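Local coordinates for proteasome accessory factor B/C (PafBC) (Paenarthrobacter aurescens, PDB 6SJ9), which probably regulates transcription in the bacterial DNA damage response, combining winged helix-turn-helix regions with WYL domains of Sm-like fold, at residues G138-I143 with L393-P398; F165-V170 with L209-T214; Q246-I251 with R275-V280. All blocks are in the same frame, centred on the assembly; numbering follows the deposited sequence.

Contact 1 of 3, residues G138-I143 with L393-P398; sequences GVQPRI and LPEGYP
Turning its CG between the backbone N and the carbonyl carbon (chi1 72°) and extending beyond, Q140 lays its amide against the CB and CG of E395, while R142, with CG anti to the backbone N (chi1 -170°) and two further bends, brings its guanidinium over P394. Q140 CD lies 3.5 Å from E395 CB, and Q140 OE1 3.4 Å from E395 CG. From the same amide, NE2 gives L393 O a weak, bent hydrogen bond of 3.2 Å. One guanidinium face of R142 is covered by the pyrrolidine ring, with P394 CG 3.1 Å from R142 NH2. A salt bridge to E109 of helix 95-118 and a weak hydrogen bond to S391 O help fix the plane of the group. Past the amide, the E395 carboxylate rests on the backbone of G138, its OE1 3.6 Å from G138 CA; that buried oxygen has no hydrogen-bond partner, and K261 forms a long, weak ion pair with it. The contact joins the loop between helices 95-118 and 147-159 to a loop of the PafC helix-turn-helix region, shaped as a type II beta turn from P394 to Y397 with glycine at its third position and Y397 N bonded to P394 O.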
ATOM      1  N   GLY A 138     -10.855  -0.204  -6.426  1.00 77.73           N
ATOM      2  CA  GLY A 138      -9.974  -0.760  -5.420  1.00 74.85           C
ATOM      3  C   GLY A 138      -8.775   0.091  -5.072  1.00 72.58           C
ATOM      4  O   GLY A 138      -7.843  -0.420  -4.435  1.00 74.05           O
ATOM      5  N   VAL A 139      -8.747   1.356  -5.507  1.00 68.71           N
ATOM      6  CA  VAL A 139      -7.714   2.325  -5.125  1.00 67.54           C
ATOM      7  C   VAL A 139      -8.398   3.588  -4.599  1.00 66.00           C
ATOM      8  O   VAL A 139      -9.247   4.179  -5.278  1.00 67.64           O
ATOM      9  CB  VAL A 139      -6.753   2.676  -6.289  1.00 65.10           C
ATOM     10  CG1 VAL A 139      -5.677   3.629  -5.826  1.00 63.61           C
ATOM     11  CG2 VAL A 139      -6.118   1.425  -6.869  1.00 61.58           C
ATOM     12  N   GLN A 140      -8.010   4.011  -3.409  1.00 62.66           N
ATOM     13  CA  GLN A 140      -8.477   5.238  -2.792  1.00 60.57           C
ATOM     14  C   GLN A 140      -7.260   6.107  -2.537  1.00 59.82           C
ATOM     15  O   GLN A 140      -6.129   5.608  -2.553  1.00 56.75           O
ATOM     16  CB  GLN A 140      -9.212   4.916  -1.482  1.00 59.08           C
ATOM     17  CG  GLN A 140      -8.290   4.485  -0.387  1.00 62.31           C
ATOM     18  CD  GLN A 140      -9.013   3.982   0.844  1.00 67.55           C
ATOM     19  OE1 GLN A 140     -10.243   3.968   0.898  1.00 73.14           O
ATOM     20  NE2 GLN A 140      -8.248   3.598   1.854  1.00 65.59           N
ATOM     21  N   PRO A 141      -7.442   7.410  -2.299  1.00 60.04           N
ATOM     22  CA  PRO A 141      -6.291   8.246  -1.941  1.00 58.43           C
ATOM     23  C   PRO A 141      -5.620   7.715  -0.682  1.00 56.70           C
ATOM     24  O   PRO A 141      -6.259   7.177   0.219  1.00 54.32           O
ATOM     25  CB  PRO A 141      -6.910   9.625  -1.709  1.00 54.00           C
ATOM     26  CG  PRO A 141      -8.163   9.584  -2.526  1.00 54.95           C
ATOM     27  CD  PRO A 141      -8.672   8.206  -2.437  1.00 58.91           C
ATOM     28  N   ARG A 142      -4.315   7.833  -0.636  1.00 58.62           N
ATOM     29  CA  ARG A 142      -3.571   7.276   0.475  1.00 57.28           C
ATOM     30  C   ARG A 142      -3.449   8.348   1.552  1.00 49.86           C
ATOM     31  O   ARG A 142      -2.819   9.394   1.342  1.00 54.52           O
ATOM     32  CB  ARG A 142      -2.208   6.775   0.013  1.00 67.63           C
ATOM     33  CG  ARG A 142      -1.526   5.989   1.104  1.00 75.28           C
ATOM     34  CD  ARG A 142      -2.182   4.639   1.245  1.00 81.95           C
ATOM     35  NE  ARG A 142      -1.758   3.716   0.202  1.00 86.53           N
ATOM     36  CZ  ARG A 142      -1.250   2.517   0.459  1.00 88.17           C
ATOM     37  NH1 ARG A 142      -0.887   1.722  -0.536  1.00 89.45           N
ATOM     38  NH2 ARG A 142      -1.083   2.131   1.723  1.00 87.39           N
ATOM     39  N   ILE A 143      -4.094   8.109   2.682  1.00 41.71           N
ATOM     40  CA  ILE A 143      -4.071   9.029   3.797  1.00 46.10           C
ATOM     41  C   ILE A 143      -3.090   8.489   4.800  1.00 49.38           C
ATOM     42  O   ILE A 143      -3.294   7.407   5.349  1.00 52.76           O
ATOM     43  CB  ILE A 143      -5.435   9.208   4.446  1.00 48.74           C
ATOM     44  CG1 ILE A 143      -6.489   9.539   3.387  1.00 57.01           C
ATOM     45  CG2 ILE A 143      -5.285  10.297   5.553  1.00 47.74           C
ATOM     46  CD1 ILE A 143      -6.387  10.880   2.782  1.00 55.87           C
ATOM     47  N   LEU A 393      -3.639   2.807   5.391  1.00 63.15           N
ATOM     48  CA  LEU A 393      -4.342   1.574   5.069  1.00 62.48           C
ATOM     49  C   LEU A 393      -4.866   1.702   3.646  1.00 65.62           C
ATOM     50  O   LEU A 393      -5.618   2.648   3.362  1.00 67.93           O
ATOM     51  CB  LEU A 393      -5.486   1.320   6.057  1.00 61.75           C
ATOM     52  CG  LEU A 393      -4.994   1.357   7.521  1.00 61.28           C
ATOM     53  CD1 LEU A 393      -6.079   0.999   8.493  1.00 63.17           C
ATOM     54  CD2 LEU A 393      -3.770   0.454   7.771  1.00 57.91           C
ATOM     55  N   PRO A 394      -4.466   0.855   2.706  1.00 65.10           N
ATOM     56  CA  PRO A 394      -5.055   0.939   1.366  1.00 65.48           C
ATOM     57  C   PRO A 394      -6.553   0.650   1.416  1.00 66.02           C
ATOM     58  O   PRO A 394      -7.111   0.175   2.416  1.00 62.89           O
ATOM     59  CB  PRO A 394      -4.268  -0.097   0.544  1.00 66.09           C
ATOM     60  CG  PRO A 394      -2.953  -0.237   1.251  1.00 63.78           C
ATOM     61  CD  PRO A 394      -3.291  -0.047   2.746  1.00 64.22           C
ATOM     62  N   GLU A 395      -7.203   0.884   0.285  1.00 65.08           N
ATOM     63  CA  GLU A 395      -8.610   0.548   0.213  1.00 71.01           C
ATOM     64  C   GLU A 395      -8.779  -0.961   0.255  1.00 68.45           C
ATOM     65  O   GLU A 395      -7.909  -1.724  -0.176  1.00 67.66           O
ATOM     66  CB  GLU A 395      -9.248   1.095  -1.062  1.00 76.58           C
ATOM     67  CG  GLU A 395     -10.762   1.171  -0.940  1.00 83.37           C
ATOM     68  CD  GLU A 395     -11.462   0.426  -2.065  1.00 89.31           C
ATOM     69  OE1 GLU A 395     -11.947   1.095  -3.005  1.00 91.78           O
ATOM     70  OE2 GLU A 395     -11.502  -0.825  -2.025  1.00 91.00           O
ATOM     71  N   GLY A 396      -9.899  -1.382   0.825  1.00 67.80           N
ATOM     72  CA  GLY A 396     -10.179  -2.776   1.019  1.00 71.90           C
ATOM     73  C   GLY A 396      -9.421  -3.405   2.165  1.00 74.51           C
ATOM     74  O   GLY A 396      -9.641  -4.590   2.442  1.00 74.32           O
ATOM     75  N   TYR A 397      -8.414  -2.619   2.844  1.00 73.94           N
ATOM     76  CA  TYR A 397      -7.752  -3.072   4.065  1.00 69.16           C
ATOM     77  C   TYR A 397      -8.522  -2.467   5.243  1.00 72.75           C
ATOM     78  O   TYR A 397      -8.724  -1.247   5.269  1.00 75.06           O
ATOM     79  CB  TYR A 397      -6.278  -2.625   4.111  1.00 67.26           C
ATOM     80  CG  TYR A 397      -5.509  -3.298   5.245  1.00 66.41           C
ATOM     81  CD1 TYR A 397      -4.970  -4.573   5.084  1.00 65.58           C
ATOM     82  CD2 TYR A 397      -5.410  -2.702   6.507  1.00 62.38           C
ATOM     83  CE1 TYR A 397      -4.299  -5.209   6.127  1.00 63.01           C
ATOM     84  CE2 TYR A 397      -4.748  -3.335   7.560  1.00 61.39           C
ATOM     85  CZ  TYR A 397      -4.204  -4.601   7.367  1.00 61.03           C
ATOM     86  OH  TYR A 397      -3.555  -5.250   8.407  1.00 59.18           O
ATOM     87  N   PRO A 398      -8.922  -3.239   6.252  1.00 77.75           N
ATOM     88  CA  PRO A 398      -9.786  -2.687   7.316  1.00 85.88           C
ATOM     89  C   PRO A 398      -9.040  -1.804   8.309  1.00 92.74           C
ATOM     90  O   PRO A 398      -7.863  -2.024   8.605  1.00 87.97           O
ATOM     91  CB  PRO A 398     -10.328  -3.935   8.015  1.00 80.63           C
ATOM     92  CG  PRO A 398      -9.531  -5.102   7.409  1.00 77.78           C
ATOM     93  CD  PRO A 398      -8.466  -4.602   6.540  1.00 75.77           C
TER

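Contact 2 of 3, residues F165-V170 with L209-T214; sequences FGYQAV and LSRMTT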
ATOM      1  N   PHE A 165       4.703  22.601  18.845  1.00 53.71           N
ATOM      2  CA  PHE A 165       3.902  22.532  17.624  1.00 52.51           C
ATOM      3  C   PHE A 165       2.562  23.207  17.857  1.00 53.63           C
ATOM      4  O   PHE A 165       2.090  23.334  19.003  1.00 52.66           O
ATOM      5  CB  PHE A 165       3.618  21.109  17.125  1.00 51.29           C
ATOM      6  CG  PHE A 165       3.043  20.218  18.171  1.00 51.94           C
ATOM      7  CD1 PHE A 165       1.652  20.099  18.327  1.00 52.38           C
ATOM      8  CD2 PHE A 165       3.887  19.543  19.059  1.00 43.88           C
ATOM      9  CE1 PHE A 165       1.138  19.284  19.350  1.00 50.37           C
ATOM     10  CE2 PHE A 165       3.371  18.725  20.049  1.00 43.27           C
ATOM     11  CZ  PHE A 165       2.013  18.610  20.223  1.00 42.15           C
ATOM     12  N   GLY A 166       1.986  23.682  16.750  1.00 54.33           N
ATOM     13  CA  GLY A 166       0.637  24.210  16.794  1.00 53.11           C
ATOM     14  C   GLY A 166      -0.384  23.090  16.910  1.00 53.77           C
ATOM     15  O   GLY A 166      -0.304  22.076  16.224  1.00 54.64           O
ATOM     16  N   TYR A 167      -1.359  23.278  17.790  1.00 56.46           N
ATOM     17  CA  TYR A 167      -2.355  22.246  18.025  1.00 57.10           C
ATOM     18  C   TYR A 167      -3.745  22.858  18.093  1.00 64.69           C
ATOM     19  O   TYR A 167      -3.988  23.763  18.896  1.00 67.62           O
ATOM     20  CB  TYR A 167      -2.096  21.460  19.304  1.00 50.68           C
ATOM     21  CG  TYR A 167      -2.914  20.213  19.288  1.00 48.24           C
ATOM     22  CD1 TYR A 167      -2.628  19.222  18.367  1.00 47.18           C
ATOM     23  CD2 TYR A 167      -3.949  20.015  20.180  1.00 52.83           C
ATOM     24  CE1 TYR A 167      -3.339  18.059  18.320  1.00 50.05           C
ATOM     25  CE2 TYR A 167      -4.709  18.835  20.133  1.00 53.03           C
ATOM     26  CZ  TYR A 167      -4.395  17.870  19.193  1.00 51.00           C
ATOM     27  OH  TYR A 167      -5.093  16.701  19.106  1.00 49.39           O
ATOM     28  N   GLN A 168      -4.660  22.342  17.281  1.00 69.40           N
ATOM     29  CA  GLN A 168      -6.038  22.824  17.339  1.00 79.17           C
ATOM     30  C   GLN A 168      -6.785  22.094  18.452  1.00 83.32           C
ATOM     31  O   GLN A 168      -7.217  20.941  18.297  1.00 73.17           O
ATOM     32  CB  GLN A 168      -6.719  22.661  15.987  1.00 83.71           C
ATOM     33  CG  GLN A 168      -7.951  23.536  15.906  1.00 93.32           C
ATOM     34  CD  GLN A 168      -8.072  24.221  14.571  1.00 97.92           C
ATOM     35  OE1 GLN A 168      -7.896  25.440  14.478  1.00101.39           O
ATOM     36  NE2 GLN A 168      -8.358  23.448  13.523  1.00 96.79           N
ATOM     37  N   ALA A 169      -7.054  22.849  19.512  1.00102.07           N
ATOM     38  CA  ALA A 169      -7.531  22.418  20.819  1.00118.14           C
ATOM     39  C   ALA A 169      -8.690  21.433  20.800  1.00136.40           C
ATOM     40  O   ALA A 169      -9.416  21.311  19.807  1.00135.72           O
ATOM     41  CB  ALA A 169      -7.928  23.651  21.636  1.00114.00           C
ATOM     42  N   VAL A 170      -8.823  20.694  21.907  1.00152.00           N
ATOM     43  CA  VAL A 170      -9.803  19.616  21.996  1.00156.23           C
ATOM     44  C   VAL A 170     -11.200  20.187  21.814  1.00161.53           C
ATOM     45  O   VAL A 170     -12.067  19.568  21.184  1.00164.46           O
ATOM     46  CB  VAL A 170      -9.649  18.885  23.345  1.00159.56           C
ATOM     47  CG1 VAL A 170     -10.674  17.770  23.488  1.00161.38           C
ATOM     48  CG2 VAL A 170      -8.229  18.349  23.507  1.00158.02           C
ATOM     49  N   LEU A 209      -2.257  13.467  15.426  1.00 39.80           N
ATOM     50  CA  LEU A 209      -1.347  14.079  14.451  1.00 45.23           C
ATOM     51  C   LEU A 209      -2.108  14.916  13.433  1.00 52.61           C
ATOM     52  O   LEU A 209      -1.671  16.028  13.082  1.00 56.45           O
ATOM     53  CB  LEU A 209      -0.518  13.000  13.738  1.00 45.28           C
ATOM     54  CG  LEU A 209       0.913  12.730  14.187  1.00 48.63           C
ATOM     55  CD1 LEU A 209       0.924  12.343  15.627  1.00 46.25           C
ATOM     56  CD2 LEU A 209       1.570  11.601  13.372  1.00 50.21           C
ATOM     57  N   SER A 210      -3.308  14.455  13.041  1.00 52.93           N
ATOM     58  CA  SER A 210      -4.089  15.177  12.040  1.00 54.27           C
ATOM     59  C   SER A 210      -4.501  16.562  12.528  1.00 57.50           C
ATOM     60  O   SER A 210      -4.784  17.431  11.699  1.00 62.50           O
ATOM     61  CB  SER A 210      -5.319  14.365  11.625  1.00 54.31           C
ATOM     62  OG  SER A 210      -6.289  14.299  12.669  1.00 57.66           O
ATOM     63  N   ARG A 211      -4.517  16.805  13.843  1.00 56.59           N
ATOM     64  CA  ARG A 211      -4.932  18.101  14.385  1.00 56.45           C
ATOM     65  C   ARG A 211      -3.774  19.076  14.632  1.00 60.79           C
ATOM     66  O   ARG A 211      -3.999  20.156  15.191  1.00 61.11           O
ATOM     67  CB  ARG A 211      -5.736  17.908  15.658  1.00 57.37           C
ATOM     68  CG  ARG A 211      -6.986  16.972  15.460  1.00 65.68           C
ATOM     69  CD  ARG A 211      -8.172  17.547  16.204  1.00 73.62           C
ATOM     70  NE  ARG A 211      -8.787  18.645  15.452  1.00 81.48           N
ATOM     71  CZ  ARG A 211      -9.521  19.634  15.977  1.00 84.43           C
ATOM     72  NH1 ARG A 211      -9.749  19.716  17.293  1.00 81.86           N
ATOM     73  NH2 ARG A 211     -10.024  20.564  15.167  1.00 87.17           N
HETATM   74  N   MSE A 212      -2.557  18.721  14.231  1.00 62.51           N
HETATM   75  CA  MSE A 212      -1.410  19.632  14.320  1.00 63.27           C
HETATM   76  C   MSE A 212      -1.442  20.624  13.165  1.00 64.84           C
HETATM   77  O   MSE A 212      -1.521  20.237  12.000  1.00 61.58           O
HETATM   78  CB  MSE A 212      -0.092  18.853  14.296  1.00 55.81           C
HETATM   79  CG  MSE A 212       0.221  18.129  15.577  1.00 61.41           C
HETATM   80 SE   MSE A 212       1.766  16.953  15.390  1.00 70.72          SE
HETATM   81  CE  MSE A 212       1.810  16.289  17.242  1.00 70.84           C
ATOM     82  N   THR A 213      -1.359  21.900  13.486  1.00 67.82           N
ATOM     83  CA  THR A 213      -1.411  22.903  12.443  1.00 74.37           C
ATOM     84  C   THR A 213      -0.067  23.102  11.740  1.00 80.66           C
ATOM     85  O   THR A 213      -0.049  23.544  10.581  1.00 82.23           O
ATOM     86  CB  THR A 213      -1.874  24.206  13.057  1.00 74.17           C
ATOM     87  OG1 THR A 213      -0.873  24.636  13.955  1.00 77.66           O
ATOM     88  CG2 THR A 213      -3.087  23.956  13.885  1.00 74.45           C
ATOM     89  N   THR A 214       1.050  22.738  12.389  1.00 78.34           N
ATOM     90  CA  THR A 214       2.397  23.055  11.927  1.00 69.65           C
ATOM     91  C   THR A 214       3.217  21.795  11.718  1.00 68.83           C
ATOM     92  O   THR A 214       2.815  20.680  12.064  1.00 70.66           O
ATOM     93  CB  THR A 214       3.152  23.903  12.938  1.00 67.86           C
ATOM     94  OG1 THR A 214       3.645  23.029  13.953  1.00 68.20           O
ATOM     95  CG2 THR A 214       2.245  24.917  13.583  1.00 67.08           C
TER
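Q168 N and R211 O make the straightest bond between these segments, 3.1 Å long with 176° at the hydrogen and the donor nearly in line with the carbonyl. G166 serves as both acceptor and donor: its O takes T213 N at 2.9 Å, the donor standing well above the carbonyl plane, and its N gives a weak bond to T214 OG1 at 3.3 Å. Y167 lies between, bridged to M212, and F165 and Y167 are hydrogen-bonded through their backbones to R178 and E176 of the neighbouring strand 175-188. The hydroxyls are similarly accounted for: T213 OG1 is hydrogen-bonded to E175 and Y167 OH to R208 N. T213 OG1 also lies 3.2 Å from G166 CA, so close that a side chain at G166 would run into the two threonines. R211 crosses Y167 at about a right angle, with R211 CB 3.6 Å from Y167 CE1, and its NH1 comes within 3.0 Å of A169 O; NH2 has a long, weak ion pair with E306. The selenomethionine M212 runs extended from CG and sets its CE 3.8 Å from the centroid of the F165 ring, almost on the ring normal. This is a CH-pi contact, with SE farther above the same face as a Met-aromatic contact. F207 meets the rings of both F165 and Y167 edge-to-face. A short 3-10 segment, 209-211, closed by M212 N to L209 O, follows strand 203-208, and the chain then returns beside strand 163-168 toward strand 217-218. This 3-10 link before a last strand that pairs with the first is characteristic of the small Sm-like barrel of a WYL domain.

Contact 3 of 3, residues Q246-I251 with R275-V280; sequences QATLVI and RDRITV
L249 and I278 form one of three hydrogen-bonded pairs between these antiparallel strands, with A247 and V280, and I251 and D276, as the others. All six backbone bonds are short: L249 N to I278 O is 2.8 Å. The longest, V280 N to A247 O, is 3.1 Å. In the non-hydrogen-bonded pairs CA-H groups approach carbonyls, as where V250 CA lies 3.1 Å from D276 O.

Apolar packing fills the face bearing A247, L249, I251, I278 and V280. I251 and I278 cross at about a right angle, CD1 of I251 meeting CD1 of I278 at 3.8 Å, and L249 CD1 lies 4.0 Å from V280 CG2. On the other face the methyl T248 CG2, anti to its own N, sits over the R277 guanidinium, 3.5 Å from NH1.

Charged groups gather at one end. R275, bent at chi3, runs across V250, with CD 3.7 Å from V250 CG1, and reaches a salt bridge with D252 and a hydrogen bond to Q661. Replacing it with alanine would probably leave D252 without its mate and uncover V250 CG1. D276 is paired with R260 and K253.

The two strands are the middle of a four-stranded sheet, flanked by 263-268 and 299-303, with L259 of helix 257-261 packed on L249, I251 and I278, in keeping with a ferredoxin-like fold.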
ATOM      1  N   GLN A 246     -21.892  12.421  10.090  1.00 74.32           N
ATOM      2  CA  GLN A 246     -22.423  12.259   8.736  1.00 71.52           C
ATOM      3  C   GLN A 246     -22.081  13.445   7.846  1.00 69.01           C
ATOM      4  O   GLN A 246     -22.310  14.596   8.224  1.00 71.93           O
ATOM      5  CB  GLN A 246     -23.942  12.103   8.738  1.00 76.48           C
ATOM      6  CG  GLN A 246     -24.548  11.926   7.342  1.00 78.65           C
ATOM      7  CD  GLN A 246     -26.024  11.471   7.365  1.00 80.72           C
ATOM      8  OE1 GLN A 246     -26.336  10.320   7.690  1.00 81.26           O
ATOM      9  NE2 GLN A 246     -26.928  12.392   7.031  1.00 80.16           N
ATOM     10  N   ALA A 247     -21.525  13.154   6.670  1.00 66.19           N
ATOM     11  CA  ALA A 247     -21.209  14.143   5.651  1.00 65.17           C
ATOM     12  C   ALA A 247     -22.233  14.099   4.517  1.00 67.22           C
ATOM     13  O   ALA A 247     -22.758  13.037   4.179  1.00 66.07           O
ATOM     14  CB  ALA A 247     -19.800  13.893   5.098  1.00 59.54           C
ATOM     15  N   THR A 248     -22.502  15.262   3.917  1.00 68.32           N
ATOM     16  CA  THR A 248     -23.407  15.382   2.776  1.00 71.90           C
ATOM     17  C   THR A 248     -22.608  15.933   1.598  1.00 75.25           C
ATOM     18  O   THR A 248     -22.033  17.028   1.683  1.00 72.71           O
ATOM     19  CB  THR A 248     -24.602  16.276   3.099  1.00 77.10           C
ATOM     20  OG1 THR A 248     -25.200  15.842   4.328  1.00 80.34           O
ATOM     21  CG2 THR A 248     -25.662  16.178   2.009  1.00 79.18           C
ATOM     22  N   LEU A 249     -22.551  15.161   0.513  1.00 76.01           N
ATOM     23  CA  LEU A 249     -21.660  15.445  -0.597  1.00 69.88           C
ATOM     24  C   LEU A 249     -22.438  15.443  -1.903  1.00 73.79           C
ATOM     25  O   LEU A 249     -23.337  14.616  -2.103  1.00 76.44           O
ATOM     26  CB  LEU A 249     -20.528  14.414  -0.667  1.00 59.35           C
ATOM     27  CG  LEU A 249     -19.744  14.165   0.621  1.00 59.07           C
ATOM     28  CD1 LEU A 249     -18.720  13.049   0.379  1.00 53.20           C
ATOM     29  CD2 LEU A 249     -19.073  15.435   1.172  1.00 56.01           C
ATOM     30  N   VAL A 250     -22.099  16.384  -2.780  1.00 75.01           N
ATOM     31  CA  VAL A 250     -22.545  16.375  -4.168  1.00 76.61           C
ATOM     32  C   VAL A 250     -21.356  15.969  -5.021  1.00 72.46           C
ATOM     33  O   VAL A 250     -20.326  16.650  -5.001  1.00 69.41           O
ATOM     34  CB  VAL A 250     -23.097  17.738  -4.604  1.00 77.79           C
ATOM     35  CG1 VAL A 250     -23.340  17.721  -6.081  1.00 81.03           C
ATOM     36  CG2 VAL A 250     -24.376  18.062  -3.855  1.00 76.43           C
ATOM     37  N   ILE A 251     -21.523  14.901  -5.805  1.00 72.31           N
ATOM     38  CA  ILE A 251     -20.465  14.303  -6.611  1.00 71.41           C
ATOM     39  C   ILE A 251     -20.935  14.102  -8.049  1.00 76.36           C
ATOM     40  O   ILE A 251     -22.122  13.896  -8.311  1.00 79.57           O
ATOM     41  CB  ILE A 251     -20.012  12.945  -6.037  1.00 71.68           C
ATOM     42  CG1 ILE A 251     -21.181  11.963  -6.040  1.00 73.45           C
ATOM     43  CG2 ILE A 251     -19.491  13.092  -4.624  1.00 70.72           C
ATOM     44  CD1 ILE A 251     -20.782  10.585  -5.582  1.00 73.09           C
ATOM     45  N   ARG A 275     -25.086  15.081 -11.431  1.00103.12           N
ATOM     46  CA  ARG A 275     -24.443  14.953 -10.128  1.00 96.14           C
ATOM     47  C   ARG A 275     -25.419  14.296  -9.159  1.00 94.59           C
ATOM     48  O   ARG A 275     -26.630  14.494  -9.232  1.00 96.29           O
ATOM     49  CB  ARG A 275     -23.976  16.327  -9.550  1.00 91.74           C
ATOM     50  CG  ARG A 275     -22.910  17.068 -10.374  1.00 87.78           C
ATOM     51  CD  ARG A 275     -22.296  18.237  -9.604  1.00 85.42           C
ATOM     52  NE  ARG A 275     -20.923  17.932  -9.201  1.00 76.71           N
ATOM     53  CZ  ARG A 275     -20.151  18.697  -8.422  1.00 73.17           C
ATOM     54  NH1 ARG A 275     -20.599  19.844  -7.914  1.00 73.16           N
ATOM     55  NH2 ARG A 275     -18.901  18.303  -8.146  1.00 67.67           N
ATOM     56  N   ASP A 276     -24.857  13.566  -8.207  1.00 90.23           N
ATOM     57  CA  ASP A 276     -25.561  12.853  -7.158  1.00 89.87           C
ATOM     58  C   ASP A 276     -25.353  13.540  -5.819  1.00 91.03           C
ATOM     59  O   ASP A 276     -24.357  14.235  -5.599  1.00 92.12           O
ATOM     60  CB  ASP A 276     -25.041  11.416  -7.045  1.00 87.03           C
ATOM     61  CG  ASP A 276     -25.409  10.561  -8.235  1.00 85.95           C
ATOM     62  OD1 ASP A 276     -26.497  10.777  -8.808  1.00 90.38           O
ATOM     63  OD2 ASP A 276     -24.600   9.669  -8.583  1.00 81.77           O
ATOM     64  N   ARG A 277     -26.273  13.291  -4.898  1.00 91.46           N
ATOM     65  CA  ARG A 277     -26.111  13.741  -3.526  1.00 91.97           C
ATOM     66  C   ARG A 277     -26.027  12.493  -2.659  1.00 87.67           C
ATOM     67  O   ARG A 277     -26.996  11.737  -2.567  1.00 88.59           O
ATOM     68  CB  ARG A 277     -27.274  14.654  -3.125  1.00 97.62           C
ATOM     69  CG  ARG A 277     -27.246  15.198  -1.718  1.00102.46           C
ATOM     70  CD  ARG A 277     -28.546  15.931  -1.436  1.00109.93           C
ATOM     71  NE  ARG A 277     -28.557  16.641  -0.154  1.00113.95           N
ATOM     72  CZ  ARG A 277     -29.117  16.200   0.968  1.00116.01           C
ATOM     73  NH1 ARG A 277     -29.071  16.952   2.065  1.00117.19           N
ATOM     74  NH2 ARG A 277     -29.712  15.014   1.005  1.00116.15           N
ATOM     75  N   ILE A 278     -24.882  12.286  -2.004  1.00 82.08           N
ATOM     76  CA  ILE A 278     -24.697  11.125  -1.143  1.00 74.78           C
ATOM     77  C   ILE A 278     -24.379  11.590   0.265  1.00 74.67           C
ATOM     78  O   ILE A 278     -23.912  12.708   0.493  1.00 76.19           O
ATOM     79  CB  ILE A 278     -23.582  10.175  -1.633  1.00 67.05           C
ATOM     80  CG1 ILE A 278     -22.219  10.882  -1.599  1.00 60.03           C
ATOM     81  CG2 ILE A 278     -23.901   9.627  -2.974  1.00 64.90           C
ATOM     82  CD1 ILE A 278     -21.033   9.946  -1.826  1.00 58.93           C
ATOM     83  N   THR A 279     -24.579  10.676   1.207  1.00 72.60           N
ATOM     84  CA  THR A 279     -24.128  10.829   2.578  1.00 71.91           C
ATOM     85  C   THR A 279     -23.109   9.740   2.869  1.00 70.86           C
ATOM     86  O   THR A 279     -23.205   8.629   2.339  1.00 71.30           O
ATOM     87  CB  THR A 279     -25.310  10.747   3.574  1.00 78.31           C
ATOM     88  OG1 THR A 279     -26.138   9.622   3.253  1.00 82.82           O
ATOM     89  CG2 THR A 279     -26.183  11.990   3.483  1.00 79.82           C
ATOM     90  N   VAL A 280     -22.069  10.095   3.622  1.00 67.86           N
ATOM     91  CA  VAL A 280     -21.038   9.152   4.013  1.00 62.51           C
ATOM     92  C   VAL A 280     -20.731   9.387   5.488  1.00 62.51           C
ATOM     93  O   VAL A 280     -20.867  10.502   6.010  1.00 62.09           O
ATOM     94  CB  VAL A 280     -19.756   9.251   3.163  1.00 62.42           C
ATOM     95  CG1 VAL A 280     -20.063   9.100   1.701  1.00 62.26           C
ATOM     96  CG2 VAL A 280     -19.020  10.545   3.438  1.00 65.20           C
TER

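Overall arrangement
Contact 3 is the most buried of the three and the most regular, a full pairing of neighbouring strands inside a WCX sheet. Contact 2 is partly buried and also stays within one domain, but it relies on a single bridge, a threonine hydroxyl and aromatic packing to close a WYL barrel. Contact 1, though nearest the centre of the chain, joins two loops some 250 residues apart, and side chains do the work with one weak hydrogen bond. Both other contacts are nested in the loop it closes. No segment belongs to two contacts, and the centres lie about 20 to 27 Å apart. Helix 257-261, however, packs on both contact 1 and contact 3, linking them indirectly.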